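Local coordinates for protein N-alpha-acetyltransferase 35, NatC auxiliary subunit (PDB 6YGA) that serves as the auxiliary subunit of the NatC N-terminal acetyltransferase, which acetylates the N-terminal methionine of the L-A virus Gag protein, at residues E634-V637 / R638-V641; S642-D645 / E646-G650; L672-Y675 / C676-H680; E717-N720 / Y721-I724. All blocks are in the same frame, centred on the assembly; numbering follows the deposited sequence.

Contact 1 (E634-V637 / R638-V641); sequences ETEV and RNVV. With EDO (1,2-ethanediol), chain Y.
Val640 N donates to Glu636 O at 2.8 Å and Val641 N to Val637 O at 2.9 Å, two rungs of the i to i+4 ladder of helix 619-653. Asn639 N reaches Thr635 O in the same way, whereas the Arg638 N to Glu634 O bond is weak at 3.3 Å. Glu636 bends at its second torsion (chi2 67°), which brings OE2 to O2 of a bound 1,2-ethanediol (chain Y) at 3.0 Å; the same oxygen accepts from Ser550 of helix 511-564. Glu636 OE1 lies 3.8 Å from Asn639 ND2, where carboxylate and amide cross almost at right angles, and Asn639 CB rests against the diol. Glu634 and Arg638 run alongside each other one turn apart. Their charged groups stop short of a salt bridge, with Glu634 OE1 4.1 Å from Arg638 NH2 and the two planes 72° apart, so only a loose electrostatic attraction is likely. The extended chain of Arg638 lays its CG 3.4 Å from Glu634 O. Val637 CG1 comes to 4.5 Å from Val641 CG2, a loose apolar contact. Val637 also packs on Ile554 of helix 511-564 and Ser686 of helix 668-701, Val640 on Ile547 and Ser682 of the same two helices. This is typical of an amphipathic helix in a helical bundle, antiparallel to both neighbours, with Val637 and Val640 turned to them and Arg638 and Asn639 exposed.

Contact 2 (S642-D645 / E646-G650); sequences SSID and EIMQG. With EDO (1,2-ethanediol), chain Y; EDO (1,2-ethanediol), chain C.
Ile644 O accepts from Met648 N at 2.9 Å, one of four regular i to i+4 backbone bonds here on helix 619-653. Ser642, Ser643 and Asp645 use their carbonyls likewise for Glu646, Ile647 and Gln649. The apolar part is the pair Ile644 and Met648, the latter a selenomethionine. They lie side by side, and the branch methyl CG2 of Ile644, set anti to its own nitrogen, touches SE of Met648 at 4.0 Å. Both lean on Tyr675 of helix 668-701, while Ile647 packs on Tyr540 and Ile547 of helix 511-564. Polar side chains turn to other partners. Asp645 OD2 accepts from O1 of the chain C 1,2-ethanediol at 2.7 Å, and its OD1 makes a salt bridge with Lys679. Ser643 OG shares a hydrogen bond of 3.1 Å with O1 of the chain Y diol, and Ser642 OG bonds back to the carbonyl of Arg638. Gln649 CG, beside its own backbone nitrogen (chi1 -51°), comes to 3.0 Å from Asp645 O. The chemistry is thus mixed: the isoleucines and selenomethionine pack against the two neighbouring helices, while the aspartate, tied to a lysine of helix 668-701, probably keeps its negative charge.

Contact 3 (L672-Y675 / C676-H680); sequences LEYY and CKLKH. With EDO (1,2-ethanediol), chain C.
Glu673 and Lys677 lie side by side one turn apart on the amphipathic helix 668-701, part of the helical bundle, and point the same way. Both chains are extended beyond CG, and Glu673 OE2 comes to 3.6 Å from Lys677 NZ in a rather long salt bridge. The first torsions set this up: Glu673 CG stands anti to the backbone nitrogen (chi1 178°), leaning along the helix towards Lys677, whose CG lies beside its own nitrogen and passes 3.2 Å from Glu673 O. A second group gathers round Leu678. Leu678 CD2 approaches both tyrosines obliquely, 4.0 Å from Tyr674 OH and 4.2 Å from Tyr675 CD1. Tyr674 OH is itself hydrogen-bonded to a further 1,2-ethanediol. The two rings also meet each other: Tyr674 CD2 sits over the centre of the Tyr675 ring, 3.7 Å above its plane. Tyr675 OH then bonds to Tyr540 of helix 511-564, Tyr674 packs edge-to-face with Trp719, and the Leu678 side chain touches Ile644, Ile547 and Leu551. Beneath these groups the backbone ladder is regular, Leu678 N giving to Tyr674 O at 2.8 Å. Further along, the carbonyl oxygen of Cys676 lies 3.4 Å above one face of the His680 ring, offset toward its rim. Lys679 NZ donates to O1 of the chain C 1,2-ethanediol at 3.0 Å.

Contact 4 (E717-N720 / Y721-I724); sequences EGWN and YFPI
Trp719 meets Tyr721 across the turn of this loop, which joins the strands 708-713 and 724-729 of a two-stranded antiparallel hairpin. Ahead of it, Glu717 offers its carbonyl to His680, and Gly718 leads into the tryptophan, whose backbone nitrogen bonds to Thr681 of helix 668-701. The indole carries the contact. With CG anti to the backbone nitrogen (chi1 -172°), it swings alongside the Tyr721 side chain and sets NE1 over one face of the phenol ring, 3.2 Å from Tyr721 CG and offset toward the rim. The five-membered ring and the phenol have centroids 4.4 Å apart with their planes at 47°, an oblique meeting. Along the same flank, Trp719 CD1 touches Tyr721 CB at 3.6 Å and CZ2 lies 3.8 Å from Tyr721 CE1. Trp719 CD1 also lies 4.4 Å from Phe722 CD1, which comes to the edge of the indole. The backbone adds one weak bond, Phe722 N to Trp719 O at 3.4 Å but almost straight at 168°. At Asn720 the chain turns, its carbonyl oxygen 3.9 Å from CD of Pro723. Tyr721 OH is held by Glu449 of helix 433-456, and Phe722 packs on Leu551 of helix 511-564. Buried aromatic surface therefore dominates the chemistry, and with NE1 over the tyrosine face a favourable pull between the indole N-H and the ring's electrons is possible.

Contacts 1 and 2 are consecutive stretches of helix 619-653, their centres about 13 Å apart, and the chain Y 1,2-ethanediol spans them. Contact 3 lies on the next helix, 668-701, its centre about 10 Å from that of contact 2. A salt bridge of 3.0 Å from Lys679 NZ to Asp645 OD1 joins these two, with the chain C diol beside it, and Val641 CG1 touches Lys679 CG to bring in contact 1. Contact 4, also about 10 Å from contact 3 between centres, docks its loop on the helix: Trp719 CE2 approaches Tyr674 CE1 at 3.3 Å. Nearest atoms of contact 4 and of contacts 1 and 2 remain about 8 Å apart.

Contact 1 (E634-V637 / R638-V641)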
loop_
_atom_site.group_PDB
_atom_site.type_symbol
_atom_site.label_atom_id
_atom_site.label_comp_id
_atom_site.label_asym_id
_atom_site.label_seq_id
_atom_site.Cartn_x
_atom_site.Cartn_y
_atom_site.Cartn_z
ATOM N N GLU B 634 -33.527 -7.642 14.666
ATOM C CA GLU B 634 -33.508 -9.082 14.901
ATOM C C GLU B 634 -34.189 -9.838 13.767
ATOM O O GLU B 634 -33.699 -10.886 13.331
ATOM C CB GLU B 634 -34.175 -9.407 16.238
ATOM C CG GLU B 634 -33.605 -8.643 17.422
ATOM C CD GLU B 634 -34.258 -9.028 18.734
ATOM O OE1 GLU B 634 -34.832 -10.134 18.810
ATOM O OE2 GLU B 634 -34.199 -8.226 19.688
ATOM N N THR B 635 -35.321 -9.325 13.278
ATOM C CA THR B 635 -36.043 -10.012 12.212
ATOM C C THR B 635 -35.251 -9.991 10.912
ATOM O O THR B 635 -35.147 -11.010 10.219
ATOM C CB THR B 635 -37.419 -9.375 12.015
ATOM O OG1 THR B 635 -38.189 -9.531 13.212
ATOM C CG2 THR B 635 -38.157 -10.037 10.864
ATOM N N GLU B 636 -34.673 -8.835 10.571
ATOM C CA GLU B 636 -33.936 -8.714 9.318
ATOM C C GLU B 636 -32.626 -9.492 9.356
ATOM O O GLU B 636 -32.191 -10.015 8.324
ATOM C CB GLU B 636 -33.677 -7.240 9.003
ATOM C CG GLU B 636 -33.281 -6.973 7.561
ATOM C CD GLU B 636 -34.406 -7.264 6.582
ATOM O OE1 GLU B 636 -35.569 -7.403 7.016
ATOM O OE2 GLU B 636 -34.123 -7.352 5.370
ATOM N N VAL B 637 -31.989 -9.589 10.527
ATOM C CA VAL B 637 -30.777 -10.397 10.634
ATOM C C VAL B 637 -31.075 -11.850 10.288
ATOM O O VAL B 637 -30.337 -12.482 9.523
ATOM C CB VAL B 637 -30.151 -10.252 12.036
ATOM C CG1 VAL B 637 -29.236 -11.425 12.335
ATOM C CG2 VAL B 637 -29.367 -8.949 12.127
ATOM N N ARG B 638 -32.178 -12.393 10.808
ATOM C CA ARG B 638 -32.511 -13.781 10.507
ATOM C C ARG B 638 -32.842 -13.965 9.030
ATOM O O ARG B 638 -32.489 -14.988 8.431
ATOM C CB ARG B 638 -33.670 -14.252 11.383
ATOM C CG ARG B 638 -33.371 -14.194 12.866
ATOM C CD ARG B 638 -34.445 -14.904 13.664
ATOM N NE ARG B 638 -34.200 -14.820 15.099
ATOM C CZ ARG B 638 -34.782 -13.937 15.904
ATOM N NH1 ARG B 638 -35.648 -13.063 15.414
ATOM N NH2 ARG B 638 -34.501 -13.933 17.200
ATOM N N ASN B 639 -33.517 -12.986 8.422
ATOM C CA ASN B 639 -33.785 -13.069 6.989
ATOM C C ASN B 639 -32.491 -13.018 6.188
ATOM O O ASN B 639 -32.346 -13.726 5.184
ATOM C CB ASN B 639 -34.728 -11.947 6.555
ATOM C CG ASN B 639 -36.123 -12.100 7.131
ATOM O OD1 ASN B 639 -36.552 -13.203 7.468
ATOM N ND2 ASN B 639 -36.840 -10.989 7.242
ATOM N N VAL B 640 -31.539 -12.184 6.617
ATOM C CA VAL B 640 -30.240 -12.132 5.950
ATOM C C VAL B 640 -29.540 -13.481 6.047
ATOM O O VAL B 640 -28.968 -13.972 5.065
ATOM C CB VAL B 640 -29.380 -11.000 6.542
ATOM C CG1 VAL B 640 -27.920 -11.163 6.135
ATOM C CG2 VAL B 640 -29.904 -9.651 6.085
ATOM N N VAL B 641 -29.587 -14.107 7.225
ATOM C CA VAL B 641 -28.980 -15.423 7.404
ATOM C C VAL B 641 -29.612 -16.436 6.456
ATOM O O VAL B 641 -28.915 -17.251 5.840
ATOM C CB VAL B 641 -29.097 -15.864 8.875
ATOM C CG1 VAL B 641 -28.679 -17.317 9.041
ATOM C CG2 VAL B 641 -28.249 -14.959 9.760
HETATM C C1 EDO Y . -32.588 -10.098 1.725
HETATM O O1 EDO Y . -31.447 -10.627 1.038
HETATM C C2 EDO Y . -32.425 -10.274 3.229
HETATM O O2 EDO Y . -33.663 -9.934 3.863
#

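Contact 2 (S642-D645 / E646-G650)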
loop_
_atom_site.group_PDB
_atom_site.type_symbol
_atom_site.label_atom_id
_atom_site.label_comp_id
_atom_site.label_asym_id
_atom_site.label_seq_id
_atom_site.Cartn_x
_atom_site.Cartn_y
_atom_site.Cartn_z
ATOM N N SER B 642 -30.938 -16.386 6.310
ATOM C CA SER B 642 -31.614 -17.282 5.377
ATOM C C SER B 642 -31.166 -17.035 3.939
ATOM O O SER B 642 -30.948 -17.985 3.179
ATOM C CB SER B 642 -33.128 -17.122 5.512
ATOM O OG SER B 642 -33.532 -17.344 6.854
ATOM N N SER B 643 -31.011 -15.767 3.546
ATOM C CA SER B 643 -30.551 -15.470 2.191
ATOM C C SER B 643 -29.115 -15.934 1.980
ATOM O O SER B 643 -28.791 -16.503 0.929
ATOM C CB SER B 643 -30.672 -13.976 1.899
ATOM O OG SER B 643 -32.027 -13.580 1.807
ATOM N N ILE B 644 -28.239 -15.686 2.956
ATOM C CA ILE B 644 -26.862 -16.166 2.857
ATOM C C ILE B 644 -26.842 -17.682 2.726
ATOM O O ILE B 644 -26.091 -18.241 1.918
ATOM C CB ILE B 644 -26.036 -15.694 4.067
ATOM C CG1 ILE B 644 -25.883 -14.172 4.053
ATOM C CG2 ILE B 644 -24.663 -16.358 4.077
ATOM C CD1 ILE B 644 -25.078 -13.634 5.220
ATOM N N ASP B 645 -27.679 -18.370 3.507
ATOM C CA ASP B 645 -27.728 -19.827 3.448
ATOM C C ASP B 645 -28.129 -20.310 2.060
ATOM O O ASP B 645 -27.519 -21.239 1.519
ATOM C CB ASP B 645 -28.691 -20.364 4.507
ATOM C CG ASP B 645 -28.076 -20.395 5.890
ATOM O OD1 ASP B 645 -26.876 -20.077 6.003
ATOM O OD2 ASP B 645 -28.786 -20.738 6.857
ATOM N N GLU B 646 -29.154 -19.686 1.465
ATOM C CA GLU B 646 -29.580 -20.062 0.119
ATOM C C GLU B 646 -28.453 -19.876 -0.890
ATOM O O GLU B 646 -28.253 -20.719 -1.771
ATOM C CB GLU B 646 -30.806 -19.242 -0.297
ATOM C CG GLU B 646 -32.060 -19.495 0.530
ATOM C CD GLU B 646 -33.260 -18.708 0.031
ATOM O OE1 GLU B 646 -33.578 -18.806 -1.173
ATOM O OE2 GLU B 646 -33.879 -17.987 0.841
ATOM N N ILE B 647 -27.707 -18.776 -0.775
ATOM C CA ILE B 647 -26.579 -18.553 -1.673
ATOM C C ILE B 647 -25.514 -19.620 -1.464
ATOM O O ILE B 647 -24.920 -20.122 -2.428
ATOM C CB ILE B 647 -26.017 -17.132 -1.478
ATOM C CG1 ILE B 647 -27.059 -16.090 -1.892
ATOM C CG2 ILE B 647 -24.724 -16.945 -2.270
ATOM C CD1 ILE B 647 -26.555 -14.658 -1.846
HETATM N N MSE B 648 -25.269 -20.004 -0.213
HETATM C CA MSE B 648 -24.251 -21.006 0.081
HETATM C C MSE B 648 -24.650 -22.373 -0.482
HETATM O O MSE B 648 -23.808 -23.087 -1.022
HETATM C CB MSE B 648 -23.988 -21.085 1.591
HETATM C CG MSE B 648 -23.355 -19.813 2.167
HETATM SE SE MSE B 648 -22.896 -19.899 4.070
HETATM C CE MSE B 648 -21.360 -21.098 3.969
ATOM N N GLN B 649 -25.935 -22.724 -0.375
ATOM C CA GLN B 649 -26.416 -23.948 -1.012
ATOM C C GLN B 649 -26.200 -23.898 -2.521
ATOM O O GLN B 649 -25.757 -24.879 -3.131
ATOM C CB GLN B 649 -27.897 -24.172 -0.697
ATOM C CG GLN B 649 -28.266 -24.101 0.776
ATOM C CD GLN B 649 -27.587 -25.161 1.619
ATOM O OE1 GLN B 649 -27.093 -26.165 1.104
ATOM N NE2 GLN B 649 -27.562 -24.942 2.927
ATOM N N GLY B 650 -26.514 -22.757 -3.140
ATOM C CA GLY B 650 -26.325 -22.632 -4.575
ATOM C C GLY B 650 -24.872 -22.768 -4.982
ATOM O O GLY B 650 -24.557 -23.390 -6.000
HETATM C C1 EDO Y . -32.588 -10.098 1.725
HETATM O O1 EDO Y . -31.447 -10.627 1.038
HETATM C C2 EDO Y . -32.425 -10.274 3.229
HETATM O O2 EDO Y . -33.663 -9.934 3.863
HETATM C C1 EDO C . -27.592 -20.577 10.449
HETATM O O1 EDO C . -27.312 -21.096 9.143
HETATM C C2 EDO C . -26.926 -21.457 11.500
HETATM O O2 EDO C . -25.502 -21.383 11.370
#

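Contact 3 (L672-Y675 / C676-H680)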
loop_
_atom_site.group_PDB
_atom_site.type_symbol
_atom_site.label_atom_id
_atom_site.label_comp_id
_atom_site.label_asym_id
_atom_site.label_seq_id
_atom_site.Cartn_x
_atom_site.Cartn_y
_atom_site.Cartn_z
ATOM N N LEU B 672 -17.514 -19.539 -0.112
ATOM C CA LEU B 672 -18.194 -20.076 1.062
ATOM C C LEU B 672 -17.641 -19.455 2.336
ATOM O O LEU B 672 -18.397 -19.068 3.234
ATOM C CB LEU B 672 -18.054 -21.598 1.103
ATOM C CG LEU B 672 -18.863 -22.381 0.067
ATOM C CD1 LEU B 672 -18.526 -23.860 0.131
ATOM C CD2 LEU B 672 -20.355 -22.159 0.275
ATOM N N GLU B 673 -16.313 -19.348 2.426
ATOM C CA GLU B 673 -15.688 -18.749 3.599
ATOM C C GLU B 673 -16.130 -17.302 3.773
ATOM O O GLU B 673 -16.340 -16.839 4.900
ATOM C CB GLU B 673 -14.167 -18.849 3.476
ATOM C CG GLU B 673 -13.388 -18.222 4.619
ATOM C CD GLU B 673 -11.884 -18.336 4.426
ATOM O OE1 GLU B 673 -11.449 -19.137 3.571
ATOM O OE2 GLU B 673 -11.137 -17.616 5.125
ATOM N N TYR B 674 -16.291 -16.578 2.665
ATOM C CA TYR B 674 -16.766 -15.200 2.734
ATOM C C TYR B 674 -18.175 -15.124 3.316
ATOM O O TYR B 674 -18.426 -14.374 4.267
ATOM C CB TYR B 674 -16.724 -14.568 1.344
ATOM C CG TYR B 674 -17.524 -13.293 1.233
ATOM C CD1 TYR B 674 -17.058 -12.111 1.792
ATOM C CD2 TYR B 674 -18.744 -13.268 0.571
ATOM C CE1 TYR B 674 -17.779 -10.942 1.699
ATOM C CE2 TYR B 674 -19.476 -12.100 0.470
ATOM C CZ TYR B 674 -18.985 -10.940 1.038
ATOM O OH TYR B 674 -19.701 -9.770 0.945
ATOM N N TYR B 675 -19.113 -15.890 2.753
ATOM C CA TYR B 675 -20.490 -15.824 3.236
ATOM C C TYR B 675 -20.610 -16.357 4.657
ATOM O O TYR B 675 -21.466 -15.896 5.421
ATOM C CB TYR B 675 -21.425 -16.581 2.294
ATOM C CG TYR B 675 -21.749 -15.798 1.046
ATOM C CD1 TYR B 675 -22.669 -14.757 1.077
ATOM C CD2 TYR B 675 -21.123 -16.084 -0.161
ATOM C CE1 TYR B 675 -22.963 -14.029 -0.064
ATOM C CE2 TYR B 675 -21.412 -15.363 -1.304
ATOM C CZ TYR B 675 -22.331 -14.337 -1.250
ATOM O OH TYR B 675 -22.617 -13.618 -2.387
ATOM N N CYS B 676 -19.760 -17.315 5.032
ATOM C CA CYS B 676 -19.700 -17.735 6.427
ATOM C C CYS B 676 -19.312 -16.567 7.327
ATOM O O CYS B 676 -19.928 -16.343 8.374
ATOM C CB CYS B 676 -18.715 -18.892 6.584
ATOM S SG CYS B 676 -18.560 -19.483 8.279
ATOM N N LYS B 677 -18.292 -15.805 6.924
ATOM C CA LYS B 677 -17.910 -14.619 7.683
ATOM C C LYS B 677 -19.019 -13.577 7.669
ATOM O O LYS B 677 -19.241 -12.881 8.667
ATOM C CB LYS B 677 -16.615 -14.028 7.125
ATOM C CG LYS B 677 -15.400 -14.911 7.324
ATOM C CD LYS B 677 -14.136 -14.254 6.798
ATOM C CE LYS B 677 -12.901 -15.011 7.264
ATOM N NZ LYS B 677 -11.650 -14.450 6.692
ATOM N N LEU B 678 -19.729 -13.453 6.547
ATOM C CA LEU B 678 -20.833 -12.504 6.493
ATOM C C LEU B 678 -21.957 -12.925 7.433
ATOM O O LEU B 678 -22.585 -12.079 8.080
ATOM C CB LEU B 678 -21.338 -12.372 5.057
ATOM C CG LEU B 678 -22.197 -11.149 4.739
ATOM C CD1 LEU B 678 -21.452 -9.860 5.058
ATOM C CD2 LEU B 678 -22.599 -11.191 3.279
ATOM N N LYS B 679 -22.215 -14.231 7.530
ATOM C CA LYS B 679 -23.242 -14.715 8.446
ATOM C C LYS B 679 -22.860 -14.440 9.894
ATOM O O LYS B 679 -23.718 -14.085 10.711
ATOM C CB LYS B 679 -23.475 -16.210 8.232
ATOM C CG LYS B 679 -24.631 -16.764 9.042
ATOM C CD LYS B 679 -24.562 -18.276 9.161
ATOM C CE LYS B 679 -24.544 -18.944 7.800
ATOM N NZ LYS B 679 -24.617 -20.423 7.922
ATOM N N HIS B 680 -21.575 -14.595 10.227
ATOM C CA HIS B 680 -21.112 -14.302 11.581
ATOM C C HIS B 680 -21.367 -12.844 11.945
ATOM O O HIS B 680 -21.862 -12.549 13.039
ATOM C CB HIS B 680 -19.623 -14.634 11.711
ATOM C CG HIS B 680 -19.324 -16.102 11.718
ATOM N ND1 HIS B 680 -18.072 -16.608 11.437
ATOM C CD2 HIS B 680 -20.111 -17.173 11.979
ATOM C CE1 HIS B 680 -18.102 -17.927 11.521
ATOM N NE2 HIS B 680 -19.328 -18.296 11.849
HETATM C C1 EDO C . -27.592 -20.577 10.449
HETATM O O1 EDO C . -27.312 -21.096 9.143
HETATM C C2 EDO C . -26.926 -21.457 11.500
HETATM O O2 EDO C . -25.502 -21.383 11.370
#

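Contact 4 (E717-N720 / Y721-I724)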
loop_
_atom_site.group_PDB
_atom_site.type_symbol
_atom_site.label_atom_id
_atom_site.label_comp_id
_atom_site.label_asym_id
_atom_site.label_seq_id
_atom_site.Cartn_x
_atom_site.Cartn_y
_atom_site.Cartn_z
ATOM N N GLU B 717 -14.006 -13.199 13.063
ATOM C CA GLU B 717 -14.354 -14.152 12.018
ATOM C C GLU B 717 -15.496 -13.655 11.141
ATOM O O GLU B 717 -16.112 -14.451 10.425
ATOM C CB GLU B 717 -14.706 -15.509 12.628
ATOM C CG GLU B 717 -13.509 -16.243 13.206
ATOM C CD GLU B 717 -12.372 -16.375 12.205
ATOM O OE1 GLU B 717 -12.647 -16.674 11.022
ATOM O OE2 GLU B 717 -11.204 -16.171 12.597
ATOM N N GLY B 718 -15.789 -12.358 11.183
ATOM C CA GLY B 718 -16.833 -11.774 10.373
ATOM C C GLY B 718 -16.288 -11.076 9.141
ATOM O O GLY B 718 -15.107 -11.169 8.800
ATOM N N TRP B 719 -17.180 -10.367 8.458
ATOM C CA TRP B 719 -16.824 -9.562 7.296
ATOM C C TRP B 719 -16.894 -8.097 7.704
ATOM O O TRP B 719 -17.974 -7.582 8.016
ATOM C CB TRP B 719 -17.739 -9.853 6.110
ATOM C CG TRP B 719 -17.263 -9.182 4.863
ATOM C CD1 TRP B 719 -17.899 -8.203 4.161
ATOM C CD2 TRP B 719 -16.019 -9.418 4.188
ATOM N NE1 TRP B 719 -17.138 -7.826 3.081
ATOM C CE2 TRP B 719 -15.978 -8.556 3.077
ATOM C CE3 TRP B 719 -14.942 -10.281 4.414
ATOM C CZ2 TRP B 719 -14.904 -8.531 2.191
ATOM C CZ3 TRP B 719 -13.876 -10.254 3.536
ATOM C CH2 TRP B 719 -13.864 -9.385 2.438
ATOM N N ASN B 720 -15.743 -7.427 7.683
ATOM C CA ASN B 720 -15.585 -6.117 8.295
ATOM C C ASN B 720 -15.960 -4.964 7.369
ATOM O O ASN B 720 -15.604 -3.815 7.655
ATOM C CB ASN B 720 -14.153 -5.956 8.797
ATOM C CG ASN B 720 -13.817 -6.953 9.884
ATOM O OD1 ASN B 720 -14.702 -7.425 10.602
ATOM N ND2 ASN B 720 -12.538 -7.281 10.015
ATOM N N TYR B 721 -16.670 -5.234 6.273
ATOM C CA TYR B 721 -17.352 -4.142 5.590
ATOM C C TYR B 721 -18.493 -3.589 6.433
ATOM O O TYR B 721 -18.949 -2.468 6.184
ATOM C CB TYR B 721 -17.892 -4.593 4.231
ATOM C CG TYR B 721 -16.870 -4.676 3.118
ATOM C CD1 TYR B 721 -15.506 -4.685 3.386
ATOM C CD2 TYR B 721 -17.274 -4.738 1.791
ATOM C CE1 TYR B 721 -14.577 -4.765 2.361
ATOM C CE2 TYR B 721 -16.355 -4.812 0.763
ATOM C CZ TYR B 721 -15.010 -4.826 1.052
ATOM O OH TYR B 721 -14.097 -4.902 0.027
ATOM N N PHE B 722 -18.960 -4.353 7.419
ATOM C CA PHE B 722 -20.054 -3.951 8.300
ATOM C C PHE B 722 -19.589 -4.131 9.740
ATOM O O PHE B 722 -19.901 -5.142 10.384
ATOM C CB PHE B 722 -21.318 -4.769 8.023
ATOM C CG PHE B 722 -21.723 -4.795 6.574
ATOM C CD1 PHE B 722 -21.267 -5.797 5.733
ATOM C CD2 PHE B 722 -22.564 -3.822 6.053
ATOM C CE1 PHE B 722 -21.637 -5.830 4.398
ATOM C CE2 PHE B 722 -22.941 -3.851 4.718
ATOM C CZ PHE B 722 -22.475 -4.856 3.890
ATOM N N PRO B 723 -18.828 -3.177 10.274
ATOM C CA PRO B 723 -18.360 -3.304 11.657
ATOM C C PRO B 723 -19.509 -3.197 12.647
ATOM O O PRO B 723 -20.604 -2.727 12.329
ATOM C CB PRO B 723 -17.383 -2.133 11.814
ATOM C CG PRO B 723 -17.834 -1.136 10.809
ATOM C CD PRO B 723 -18.356 -1.932 9.644
ATOM N N ILE B 724 -19.242 -3.644 13.868
ATOM C CA ILE B 724 -20.234 -3.634 14.936
ATOM C C ILE B 724 -20.096 -2.331 15.712
ATOM O O ILE B 724 -19.027 -2.032 16.256
ATOM C CB ILE B 724 -20.060 -4.847 15.863
ATOM C CG1 ILE B 724 -19.975 -6.143 15.050
ATOM C CG2 ILE B 724 -21.198 -4.919 16.868
ATOM C CD1 ILE B 724 -21.232 -6.477 14.291
#